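Local coordinates for protein Crov588 (Cafeteriavirus, PDB 6NYR) that is of unknown function but folds into a ring-shaped leucine-rich-repeat solenoid of FNIP repeats, an architecture that in other leucine-rich-repeat proteins often serves protein binding, at residues L476-N481 with T496-G501; H480-K485 with H502-K507; E150-K155 with D172-K177; L190-N195 with L212-Y217. All blocks are in the same frame, centred on the assembly; numbering follows the deposited sequence.

Interaction 1 of 4, residues L476-N481 with T496-G501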
# COMPACT_ATOMS: atom_id res chain seq x y z
N LEU A 476 8.60 -16.22 -16.81
CA LEU A 476 9.99 -15.94 -17.12
C LEU A 476 10.15 -14.45 -17.33
O LEU A 476 9.56 -13.88 -18.26
CB LEU A 476 10.45 -16.71 -18.37
CG LEU A 476 11.85 -16.41 -18.88
CD1 LEU A 476 12.88 -16.68 -17.80
CD2 LEU A 476 12.16 -17.21 -20.14
N GLU A 477 10.94 -13.81 -16.47
CA GLU A 477 11.25 -12.40 -16.59
C GLU A 477 12.75 -12.24 -16.81
O GLU A 477 13.55 -12.65 -15.97
CB GLU A 477 10.83 -11.64 -15.33
CG GLU A 477 11.25 -10.18 -15.34
CD GLU A 477 10.68 -9.41 -14.17
OE1 GLU A 477 9.89 -9.99 -13.40
OE2 GLU A 477 11.04 -8.22 -14.01
N LEU A 478 13.11 -11.66 -17.94
CA LEU A 478 14.51 -11.38 -18.27
C LEU A 478 14.79 -9.90 -18.01
O LEU A 478 13.90 -9.05 -18.09
CB LEU A 478 14.82 -11.76 -19.71
CG LEU A 478 14.68 -13.26 -19.95
CD1 LEU A 478 14.27 -13.57 -21.38
CD2 LEU A 478 15.98 -13.98 -19.61
N GLY A 479 16.05 -9.61 -17.71
CA GLY A 479 16.43 -8.33 -17.16
C GLY A 479 16.97 -7.36 -18.20
O GLY A 479 16.93 -7.59 -19.40
N HIS A 480 17.49 -6.24 -17.68
CA HIS A 480 17.88 -5.12 -18.52
C HIS A 480 18.81 -5.55 -19.65
O HIS A 480 18.61 -5.18 -20.81
CB HIS A 480 18.56 -4.04 -17.66
CG HIS A 480 18.75 -2.73 -18.36
ND1 HIS A 480 19.79 -2.49 -19.23
CD2 HIS A 480 18.03 -1.59 -18.30
CE1 HIS A 480 19.69 -1.26 -19.69
NE2 HIS A 480 18.64 -0.69 -19.14
N ASN A 481 19.84 -6.32 -19.32
CA ASN A 481 20.93 -6.56 -20.26
C ASN A 481 20.75 -7.80 -21.11
O ASN A 481 21.57 -8.03 -22.01
CB ASN A 481 22.26 -6.66 -19.52
CG ASN A 481 22.73 -5.32 -18.99
OD1 ASN A 481 22.05 -4.31 -19.14
ND2 ASN A 481 23.89 -5.32 -18.34
N THR A 496 3.34 -19.37 -19.62
CA THR A 496 2.27 -18.44 -19.94
C THR A 496 2.72 -16.99 -19.96
O THR A 496 2.11 -16.18 -20.67
CB THR A 496 1.12 -18.57 -18.94
OG1 THR A 496 1.59 -18.27 -17.62
CG2 THR A 496 0.53 -19.98 -18.97
N TYR A 497 3.76 -16.63 -19.21
CA TYR A 497 4.19 -15.24 -19.08
C TYR A 497 5.66 -15.14 -19.43
O TYR A 497 6.49 -15.85 -18.84
CB TYR A 497 3.93 -14.72 -17.66
CG TYR A 497 4.28 -13.26 -17.45
CD1 TYR A 497 5.58 -12.87 -17.16
CD2 TYR A 497 3.31 -12.28 -17.52
CE1 TYR A 497 5.90 -11.55 -16.96
CE2 TYR A 497 3.62 -10.94 -17.32
CZ TYR A 497 4.92 -10.58 -17.04
OH TYR A 497 5.24 -9.26 -16.84
N LEU A 498 5.98 -14.27 -20.38
CA LEU A 498 7.36 -14.03 -20.79
C LEU A 498 7.56 -12.52 -20.90
O LEU A 498 6.93 -11.88 -21.75
CB LEU A 498 7.68 -14.70 -22.12
CG LEU A 498 9.04 -14.38 -22.75
CD1 LEU A 498 10.18 -14.92 -21.89
CD2 LEU A 498 9.13 -14.92 -24.18
N GLU A 499 8.44 -11.97 -20.08
CA GLU A 499 8.76 -10.56 -20.09
C GLU A 499 10.22 -10.40 -20.52
O GLU A 499 11.12 -10.90 -19.85
CB GLU A 499 8.53 -9.91 -18.73
CG GLU A 499 8.77 -8.40 -18.73
CD GLU A 499 8.54 -7.76 -17.38
OE1 GLU A 499 7.77 -8.31 -16.57
OE2 GLU A 499 9.15 -6.69 -17.13
N LEU A 500 10.43 -9.70 -21.63
CA LEU A 500 11.75 -9.39 -22.13
C LEU A 500 12.18 -8.02 -21.61
O LEU A 500 11.34 -7.16 -21.34
CB LEU A 500 11.74 -9.41 -23.66
CG LEU A 500 11.39 -10.82 -24.16
CD1 LEU A 500 10.66 -10.77 -25.49
CD2 LEU A 500 12.64 -11.68 -24.26
N GLY A 501 13.49 -7.84 -21.46
CA GLY A 501 14.03 -6.68 -20.79
C GLY A 501 14.42 -5.55 -21.73
O GLY A 501 14.16 -5.57 -22.93
O HOH W 1 12.54 -6.71 -16.78
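Three backbone hydrogen bonds join L476-L478 to Y497-E499 as neighbouring parallel strands of a leucine-rich-repeat solenoid, each strand belonging to one coil. L476 N donates to Y497 O at 3.0 Å; L476 O then accepts from E499 N, and L478 N gives a straight bond to E499 O, both at 2.9 Å. L476 is thus held through both its amide and its carbonyl, as expected for a residue in parallel pairing. CA-H...O contacts from L498 to L476 O and from E477 to E499 O fill in between these bonds, and the two strands run in register, leucine beside leucine and glutamate beside glutamate.

On the buried face the leucines stack coil upon coil. L476 and L498 point the same way, and CD2 of L476 rests against CD1 of L498 at 3.5 Å. Where the strands end, L478 CD1 meets L500 CD2 in the same side-by-side manner, so the apolar row continues into the turn.

The other face carries charge. With CG anti to the backbone N (chi1 174° in E477, -176° in E499) and the chains extended, the two carboxylates stack with their planes 17° apart, OE2 of E477 lying 4.0 Å from OE2 of E499. Their like charges may be eased by tyrosine hydroxyls: Y475 binds OE1 of E477, and Y497 binds OE1 of E499. The strands then give way to paired glycines, where CA of G501 directs a CA-H...O contact at G479 O, 3.3 Å away.

Interaction 2 of 4, residues H480-K485 with H502-K507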
# COMPACT_ATOMS: atom_id res chain seq x y z
N HIS A 480 17.49 -6.24 -17.68
CA HIS A 480 17.88 -5.12 -18.52
C HIS A 480 18.81 -5.55 -19.65
O HIS A 480 18.61 -5.18 -20.81
CB HIS A 480 18.56 -4.04 -17.66
CG HIS A 480 18.75 -2.73 -18.36
ND1 HIS A 480 19.79 -2.49 -19.23
CD2 HIS A 480 18.03 -1.59 -18.30
CE1 HIS A 480 19.69 -1.26 -19.69
NE2 HIS A 480 18.64 -0.69 -19.14
N ASN A 481 19.84 -6.32 -19.32
CA ASN A 481 20.93 -6.56 -20.26
C ASN A 481 20.75 -7.80 -21.11
O ASN A 481 21.57 -8.03 -22.01
CB ASN A 481 22.26 -6.66 -19.52
CG ASN A 481 22.73 -5.32 -18.99
OD1 ASN A 481 22.05 -4.31 -19.14
ND2 ASN A 481 23.89 -5.32 -18.34
N PHE A 482 19.73 -8.61 -20.87
CA PHE A 482 19.59 -9.84 -21.65
C PHE A 482 19.36 -9.51 -23.12
O PHE A 482 18.41 -8.79 -23.46
CB PHE A 482 18.44 -10.70 -21.14
CG PHE A 482 18.29 -11.98 -21.91
CD1 PHE A 482 19.12 -13.05 -21.66
CD2 PHE A 482 17.35 -12.09 -22.92
CE1 PHE A 482 19.00 -14.22 -22.38
CE2 PHE A 482 17.22 -13.26 -23.64
CZ PHE A 482 18.05 -14.32 -23.37
N ASN A 483 20.21 -10.04 -23.98
CA ASN A 483 20.11 -9.80 -25.42
C ASN A 483 20.74 -10.97 -26.18
O ASN A 483 21.65 -10.81 -26.99
CB ASN A 483 20.77 -8.47 -25.77
CG ASN A 483 20.43 -8.01 -27.18
OD1 ASN A 483 19.46 -8.48 -27.78
ND2 ASN A 483 21.23 -7.09 -27.71
N GLN A 484 20.23 -12.18 -25.92
CA GLN A 484 20.68 -13.38 -26.62
C GLN A 484 19.52 -13.95 -27.43
O GLN A 484 18.35 -13.79 -27.08
CB GLN A 484 21.21 -14.44 -25.65
CG GLN A 484 22.37 -13.97 -24.77
CD GLN A 484 23.59 -13.51 -25.57
OE1 GLN A 484 23.98 -14.13 -26.55
NE2 GLN A 484 24.19 -12.40 -25.14
N LYS A 485 19.87 -14.62 -28.53
CA LYS A 485 18.88 -15.29 -29.36
C LYS A 485 18.12 -16.34 -28.54
O LYS A 485 18.72 -17.09 -27.76
CB LYS A 485 19.56 -15.97 -30.55
CG LYS A 485 19.99 -15.05 -31.67
CD LYS A 485 20.76 -15.84 -32.73
CE LYS A 485 21.06 -15.00 -33.96
NZ LYS A 485 22.10 -13.96 -33.70
N HIS A 502 15.07 -4.55 -21.14
CA HIS A 502 15.38 -3.32 -21.87
C HIS A 502 16.12 -3.61 -23.17
O HIS A 502 15.74 -3.12 -24.23
CB HIS A 502 16.22 -2.39 -20.98
CG HIS A 502 16.57 -1.09 -21.64
ND1 HIS A 502 17.66 -0.94 -22.47
CD2 HIS A 502 15.96 0.12 -21.60
CE1 HIS A 502 17.70 0.31 -22.91
NE2 HIS A 502 16.68 0.97 -22.40
N ASP A 503 17.19 -4.40 -23.09
CA ASP A 503 18.11 -4.51 -24.21
C ASP A 503 17.70 -5.54 -25.25
O ASP A 503 18.25 -5.52 -26.36
CB ASP A 503 19.52 -4.88 -23.71
CG ASP A 503 20.19 -3.77 -22.95
OD1 ASP A 503 19.60 -2.68 -22.79
OD2 ASP A 503 21.34 -4.00 -22.49
N PHE A 504 16.77 -6.44 -24.94
CA PHE A 504 16.49 -7.53 -25.87
C PHE A 504 16.05 -6.98 -27.22
O PHE A 504 15.08 -6.23 -27.30
CB PHE A 504 15.42 -8.47 -25.34
CG PHE A 504 15.15 -9.62 -26.27
CD1 PHE A 504 15.89 -10.78 -26.19
CD2 PHE A 504 14.18 -9.52 -27.26
CE1 PHE A 504 15.66 -11.84 -27.05
CE2 PHE A 504 13.95 -10.57 -28.13
CZ PHE A 504 14.69 -11.73 -28.02
N ASN A 505 16.75 -7.39 -28.27
CA ASN A 505 16.41 -6.95 -29.62
C ASN A 505 16.89 -7.97 -30.65
O ASN A 505 17.66 -7.63 -31.56
CB ASN A 505 17.03 -5.58 -29.89
CG ASN A 505 16.49 -4.94 -31.16
OD1 ASN A 505 15.43 -5.31 -31.65
ND2 ASN A 505 17.22 -3.97 -31.69
N GLN A 506 16.46 -9.22 -30.50
CA GLN A 506 16.81 -10.28 -31.42
C GLN A 506 15.57 -10.74 -32.18
O GLN A 506 14.45 -10.65 -31.66
CB GLN A 506 17.43 -11.48 -30.69
CG GLN A 506 18.70 -11.19 -29.93
CD GLN A 506 19.81 -10.65 -30.82
OE1 GLN A 506 20.12 -11.23 -31.86
NE2 GLN A 506 20.40 -9.54 -30.42
N LYS A 507 15.77 -11.24 -33.39
CA LYS A 507 14.67 -11.79 -34.17
C LYS A 507 14.12 -13.04 -33.50
O LYS A 507 14.85 -13.81 -32.88
CB LYS A 507 15.12 -12.09 -35.60
CG LYS A 507 15.24 -10.83 -36.45
CD LYS A 507 15.82 -11.10 -37.83
CE LYS A 507 16.02 -9.79 -38.58
NZ LYS A 507 16.98 -9.90 -39.71
O HOH W 2 22.78 -6.26 -23.31
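H480 and H502 lie one over the other as an offset stack, their planes 4° apart and their centroids separated by 4.2 Å. The rings point the same way but are slipped, which sets NE2 of H480 above CG of H502 and places CB of H502 over the face of the H480 ring. With its ring anti to the backbone N (chi1 -179°), H502 lies beside D503, and ND1 of H502 binds OD1 of D503 near the ring plane at 2.6 Å. That carboxylate in turn stands steeply to the H480 ring, at 72°, with OD1 near CE1. D503 N donates to H480 O, and a water probably bridges D503 OD2 and N481 O.

Further along, F482 and F504 lie side by side, CE2 of the first against CD1 of the second at 3.8 Å. CE1 of F504 has Q484 O at its edge.

The amide of N483 crosses the side chain of Q506 at about a right angle. Its OD1 accepts two bonds of 3.0 Å, from N505 N and from Q506 NE2, which reach it from opposite faces of the amide plane; neither lies on a lone pair. N461 OD1 and N505 OD1 repeat this grip on the adjoining coils, so the row of asparagines resembles the asparagine stacks that bind successive turns of leucine-rich-repeat and other solenoids.

Interaction 3 of 4, residues E150-K155 with D172-K177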
# COMPACT_ATOMS: atom_id res chain seq x y z
N GLU A 150 -4.39 20.35 17.71
CA GLU A 150 -2.98 20.60 17.97
C GLU A 150 -2.77 21.54 19.15
O GLU A 150 -1.90 21.32 19.99
CB GLU A 150 -2.30 21.21 16.74
CG GLU A 150 -2.05 20.29 15.57
CD GLU A 150 -1.24 20.99 14.48
OE1 GLU A 150 -0.76 22.12 14.73
OE2 GLU A 150 -1.09 20.42 13.38
N GLU A 151 -3.56 22.62 19.21
CA GLU A 151 -3.24 23.75 20.07
C GLU A 151 -3.83 23.64 21.46
O GLU A 151 -3.47 24.44 22.33
CB GLU A 151 -3.72 25.05 19.42
CG GLU A 151 -2.96 25.44 18.16
CD GLU A 151 -1.47 25.53 18.39
OE1 GLU A 151 -1.06 25.97 19.49
OE2 GLU A 151 -0.70 25.16 17.47
N PHE A 152 -4.72 22.67 21.70
CA PHE A 152 -5.39 22.61 22.98
C PHE A 152 -4.39 22.35 24.10
O PHE A 152 -3.66 21.35 24.07
CB PHE A 152 -6.45 21.52 22.99
CG PHE A 152 -7.19 21.43 24.29
CD1 PHE A 152 -8.16 22.36 24.61
CD2 PHE A 152 -6.90 20.43 25.20
CE1 PHE A 152 -8.84 22.29 25.80
CE2 PHE A 152 -7.58 20.35 26.40
CZ PHE A 152 -8.55 21.28 26.70
N ASN A 153 -4.36 23.24 25.08
CA ASN A 153 -3.53 23.05 26.26
C ASN A 153 -4.20 23.75 27.45
O ASN A 153 -3.68 24.71 28.02
CB ASN A 153 -2.11 23.57 26.03
CG ASN A 153 -1.17 23.20 27.15
OD1 ASN A 153 -1.47 22.31 27.95
ND2 ASN A 153 -0.04 23.89 27.23
N GLN A 154 -5.38 23.27 27.83
CA GLN A 154 -6.10 23.80 28.98
C GLN A 154 -6.32 22.69 30.00
O GLN A 154 -6.37 21.50 29.65
CB GLN A 154 -7.46 24.39 28.56
CG GLN A 154 -7.35 25.58 27.62
CD GLN A 154 -6.56 26.72 28.21
OE1 GLN A 154 -6.64 27.00 29.41
NE2 GLN A 154 -5.77 27.38 27.38
N LYS A 155 -6.45 23.08 31.26
CA LYS A 155 -6.62 22.10 32.32
C LYS A 155 -7.93 21.33 32.14
O LYS A 155 -8.93 21.87 31.66
CB LYS A 155 -6.59 22.78 33.69
CG LYS A 155 -5.21 23.27 34.13
CD LYS A 155 -5.31 24.37 35.19
CE LYS A 155 -3.93 24.84 35.63
NZ LYS A 155 -3.98 26.05 36.49
N ASP A 172 -1.01 17.90 20.06
CA ASP A 172 0.43 18.12 20.22
C ASP A 172 0.75 18.95 21.46
O ASP A 172 1.75 18.71 22.14
CB ASP A 172 0.99 18.81 18.98
CG ASP A 172 1.07 17.89 17.78
OD1 ASP A 172 1.08 16.66 17.98
OD2 ASP A 172 1.12 18.41 16.65
N CYS A 173 -0.06 19.96 21.74
CA CYS A 173 0.30 20.96 22.73
C CYS A 173 -0.19 20.62 24.13
O CYS A 173 0.26 21.24 25.09
CB CYS A 173 -0.25 22.34 22.33
SG CYS A 173 0.58 23.10 20.91
N PHE A 174 -1.10 19.67 24.28
CA PHE A 174 -1.61 19.36 25.60
C PHE A 174 -0.47 18.93 26.52
O PHE A 174 0.27 17.98 26.21
CB PHE A 174 -2.66 18.26 25.57
CG PHE A 174 -3.19 17.92 26.93
CD1 PHE A 174 -4.08 18.77 27.56
CD2 PHE A 174 -2.77 16.77 27.59
CE1 PHE A 174 -4.55 18.48 28.82
CE2 PHE A 174 -3.25 16.48 28.85
CZ PHE A 174 -4.14 17.34 29.47
N ASN A 175 -0.33 19.62 27.65
CA ASN A 175 0.67 19.28 28.65
C ASN A 175 0.22 19.82 30.00
O ASN A 175 0.86 20.72 30.57
CB ASN A 175 2.04 19.83 28.26
CG ASN A 175 3.14 19.35 29.20
OD1 ASN A 175 3.00 18.33 29.88
ND2 ASN A 175 4.24 20.08 29.23
N GLN A 176 -0.90 19.30 30.52
CA GLN A 176 -1.38 19.66 31.84
C GLN A 176 -1.47 18.41 32.71
O GLN A 176 -1.71 17.31 32.21
CB GLN A 176 -2.76 20.34 31.79
CG GLN A 176 -2.79 21.67 31.07
CD GLN A 176 -2.00 22.76 31.77
OE1 GLN A 176 -1.93 22.79 33.00
NE2 GLN A 176 -1.42 23.66 30.99
N LYS A 177 -1.30 18.60 34.02
CA LYS A 177 -1.38 17.50 34.96
C LYS A 177 -2.76 16.86 34.91
O LYS A 177 -3.77 17.54 34.71
CB LYS A 177 -1.06 17.99 36.37
CG LYS A 177 -1.04 16.91 37.45
CD LYS A 177 -0.06 15.79 37.12
CE LYS A 177 -0.11 14.68 38.16
NZ LYS A 177 0.65 15.01 39.40
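N153 reaches across to the 172-177 segment with its whole side chain. CB of N153 lies 3.5 Å from C173 O, and CG of N153 comes closer to the same carbonyl oxygen, at 3.2 Å. With CG anti to the backbone N (chi1 -171°) the amide extends over C173 O towards N175 N. At the tip, OD1 of N153 accepts a 2.9 Å bond from N175 N, which approaches from well above the amide plane, 58° out of it. Q176 NE2 adds a weak bond of 3.3 Å to N153 OD1, the two side chains crossing at about a right angle. ND2, the other branch, lies near C173 O at an angle too poor for a bond.

The same asparagine position recurs on the next coils of this leucine-rich-repeat solenoid: N131 OD1 receives N153 N, and N175 OD1 receives N197 N. Beneath the asparagines, F152 and F174 lie side by side in the core, CE2 of F152 to CD1 of F174 at 4.0 Å, and each ring has the backbone N of the glutamine two residues on, Q154 or Q176, over its centre.

At the start of the segments C173 N donates to E150 O at 2.9 Å. Beside this bond E150 and D172 run alongside each other; OE2 of E150 and OD2 of D172 lie 4.4 Å apart, and their like charges may disfavour each other mildly. At the far end Q176 OE1 rests 3.5 Å from CG of K155.

Interaction 4 of 4, residues L190-N195 with L212-Y217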
# COMPACT_ATOMS: atom_id res chain seq x y z
N LEU A 190 -6.45 5.61 25.71
CA LEU A 190 -5.91 6.91 26.08
C LEU A 190 -4.65 7.16 25.26
O LEU A 190 -3.73 6.34 25.28
CB LEU A 190 -5.60 7.00 27.58
CG LEU A 190 -4.99 8.30 28.09
CD1 LEU A 190 -5.83 9.51 27.71
CD2 LEU A 190 -4.78 8.25 29.61
N GLU A 191 -4.63 8.28 24.53
CA GLU A 191 -3.46 8.67 23.75
C GLU A 191 -3.05 10.09 24.10
O GLU A 191 -3.84 11.02 23.92
CB GLU A 191 -3.72 8.56 22.25
CG GLU A 191 -2.49 8.93 21.43
CD GLU A 191 -2.64 8.65 19.95
OE1 GLU A 191 -3.62 7.98 19.56
OE2 GLU A 191 -1.76 9.10 19.18
N PHE A 192 -1.83 10.25 24.59
CA PHE A 192 -1.23 11.56 24.79
C PHE A 192 -0.47 11.99 23.54
O PHE A 192 0.00 11.17 22.75
CB PHE A 192 -0.29 11.56 25.99
CG PHE A 192 -1.00 11.45 27.31
CD1 PHE A 192 -1.70 12.52 27.82
CD2 PHE A 192 -0.97 10.27 28.02
CE1 PHE A 192 -2.36 12.42 29.03
CE2 PHE A 192 -1.62 10.16 29.23
CZ PHE A 192 -2.32 11.24 29.74
N GLY A 193 -0.33 13.31 23.38
CA GLY A 193 0.30 13.89 22.22
C GLY A 193 1.74 14.28 22.47
O GLY A 193 2.35 13.93 23.49
N ARG A 194 2.28 15.06 21.53
CA ARG A 194 3.70 15.38 21.52
C ARG A 194 4.21 15.84 22.88
O ARG A 194 5.15 15.27 23.44
CB ARG A 194 3.96 16.48 20.48
CG ARG A 194 5.37 16.53 19.93
CD ARG A 194 5.51 17.66 18.92
NE ARG A 194 5.14 18.94 19.55
CZ ARG A 194 5.02 20.09 18.91
NH1 ARG A 194 5.24 20.16 17.60
NH2 ARG A 194 4.68 21.19 19.57
N ASN A 195 3.60 16.89 23.43
CA ASN A 195 4.21 17.64 24.51
C ASN A 195 3.81 17.17 25.90
O ASN A 195 4.29 17.75 26.89
CB ASN A 195 3.86 19.13 24.37
CG ASN A 195 4.56 19.77 23.19
OD1 ASN A 195 5.27 19.11 22.44
ND2 ASN A 195 4.35 21.07 23.01
N LEU A 212 -2.71 2.30 26.16
CA LEU A 212 -2.08 3.53 26.62
C LEU A 212 -0.92 3.86 25.70
O LEU A 212 0.01 3.06 25.56
CB LEU A 212 -1.59 3.40 28.07
CG LEU A 212 -0.85 4.60 28.65
CD1 LEU A 212 -1.73 5.85 28.61
CD2 LEU A 212 -0.38 4.33 30.07
N THR A 213 -0.97 5.04 25.08
CA THR A 213 0.05 5.50 24.16
C THR A 213 0.58 6.84 24.63
O THR A 213 -0.20 7.77 24.86
CB THR A 213 -0.52 5.65 22.74
OG1 THR A 213 -1.03 4.39 22.28
CG2 THR A 213 0.55 6.14 21.77
N PHE A 214 1.90 6.93 24.79
CA PHE A 214 2.56 8.20 25.09
C PHE A 214 3.15 8.80 23.82
O PHE A 214 3.29 8.13 22.79
CB PHE A 214 3.67 8.04 26.14
CG PHE A 214 3.16 7.67 27.50
CD1 PHE A 214 2.51 8.61 28.28
CD2 PHE A 214 3.33 6.39 27.99
CE1 PHE A 214 2.02 8.27 29.53
CE2 PHE A 214 2.86 6.05 29.25
CZ PHE A 214 2.20 6.99 30.02
N GLY A 215 3.51 10.07 23.91
CA GLY A 215 4.06 10.79 22.79
C GLY A 215 5.49 11.25 22.97
O GLY A 215 6.17 10.87 23.93
N TRP A 216 5.93 12.12 22.06
CA TRP A 216 7.33 12.51 21.92
C TRP A 216 8.02 12.80 23.24
O TRP A 216 9.06 12.20 23.54
CB TRP A 216 7.38 13.73 20.99
CG TRP A 216 8.72 14.17 20.51
CD1 TRP A 216 9.66 14.86 21.21
CD2 TRP A 216 9.25 14.00 19.19
NE1 TRP A 216 10.75 15.11 20.42
CE2 TRP A 216 10.52 14.59 19.17
CE3 TRP A 216 8.76 13.40 18.03
CZ2 TRP A 216 11.33 14.59 18.03
CZ3 TRP A 216 9.56 13.40 16.90
CH2 TRP A 216 10.83 13.99 16.91
N TYR A 217 7.48 13.72 24.03
CA TYR A 217 8.24 14.27 25.15
C TYR A 217 7.98 13.56 26.48
O TYR A 217 8.66 13.89 27.46
CB TYR A 217 7.95 15.77 25.32
CG TYR A 217 8.62 16.64 24.27
CD1 TYR A 217 9.95 17.02 24.40
CD2 TYR A 217 7.92 17.08 23.15
CE1 TYR A 217 10.57 17.80 23.44
CE2 TYR A 217 8.53 17.87 22.20
CZ TYR A 217 9.86 18.23 22.35
OH TYR A 217 10.46 19.01 21.39
O HOH W 3 -3.62 4.26 23.10
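L190 O is gripped twice, by T213 N at 3.1 Å and by a water that donates to it and also lies 2.7 Å from T213 OG1. The water thus clips the threonine hydroxyl to the strand before it in this parallel leucine-rich-repeat stack. F192 N returns a bond to T213 O, so T213 is tied to the preceding coil through both backbone N and O, while CA of L212 makes a CA-H...O contact with L190 O.

The buried side is a row of like against like. L190 CD2 packs on L212 CD1 at 4.0 Å. Next to them the rings of F192 and F214 are nearly parallel, 5° apart, yet meet rim to rim, CD2 of F192 to CD1 of F214 at 3.9 Å, with neither over the other's face; F170 continues the row on the preceding coil. Across the sheet, on the side of E191 and T213, CG of the glutamate touches CB of the threonine.

Past the glycines G193 and G215 the coils join again through a 2.9 Å bond from Y217 N to R194 O. Here larger side chains lie at the surface. R194 bends at chi3 (57°), its NE binds OD1 of its neighbour N195, and the guanidinium stands almost perpendicular to the Y217 ring, at 89°. CG of R194 also leans on CB of W216. The tyrosine ring presents its edge to R194 O, and CD1 of W216 lies over the centre of one face of the Y217 ring, while N195 OD1 lies 3.4 Å from CD2 of Y217.

In the fold
From the N terminus, interaction 3 comes first and joins the loops after strands 145-147 and 167-169, closing one turn of the solenoid. Interaction 4 follows in series on the next coils, pairing strands 189-191 and 211-213; the two touch, D172 O probably accepting a hydrogen bond from N195 N, so the rows continue from coil to coil. Much later, interactions 1 and 2 both start from the coil of strand 475-477 and share H480 and N481: the first joins the strands, the second the loops beyond them, and their closures overlap along the chain. These two lie across the ring, interactions 2 and 3 having centres about 63 Å apart.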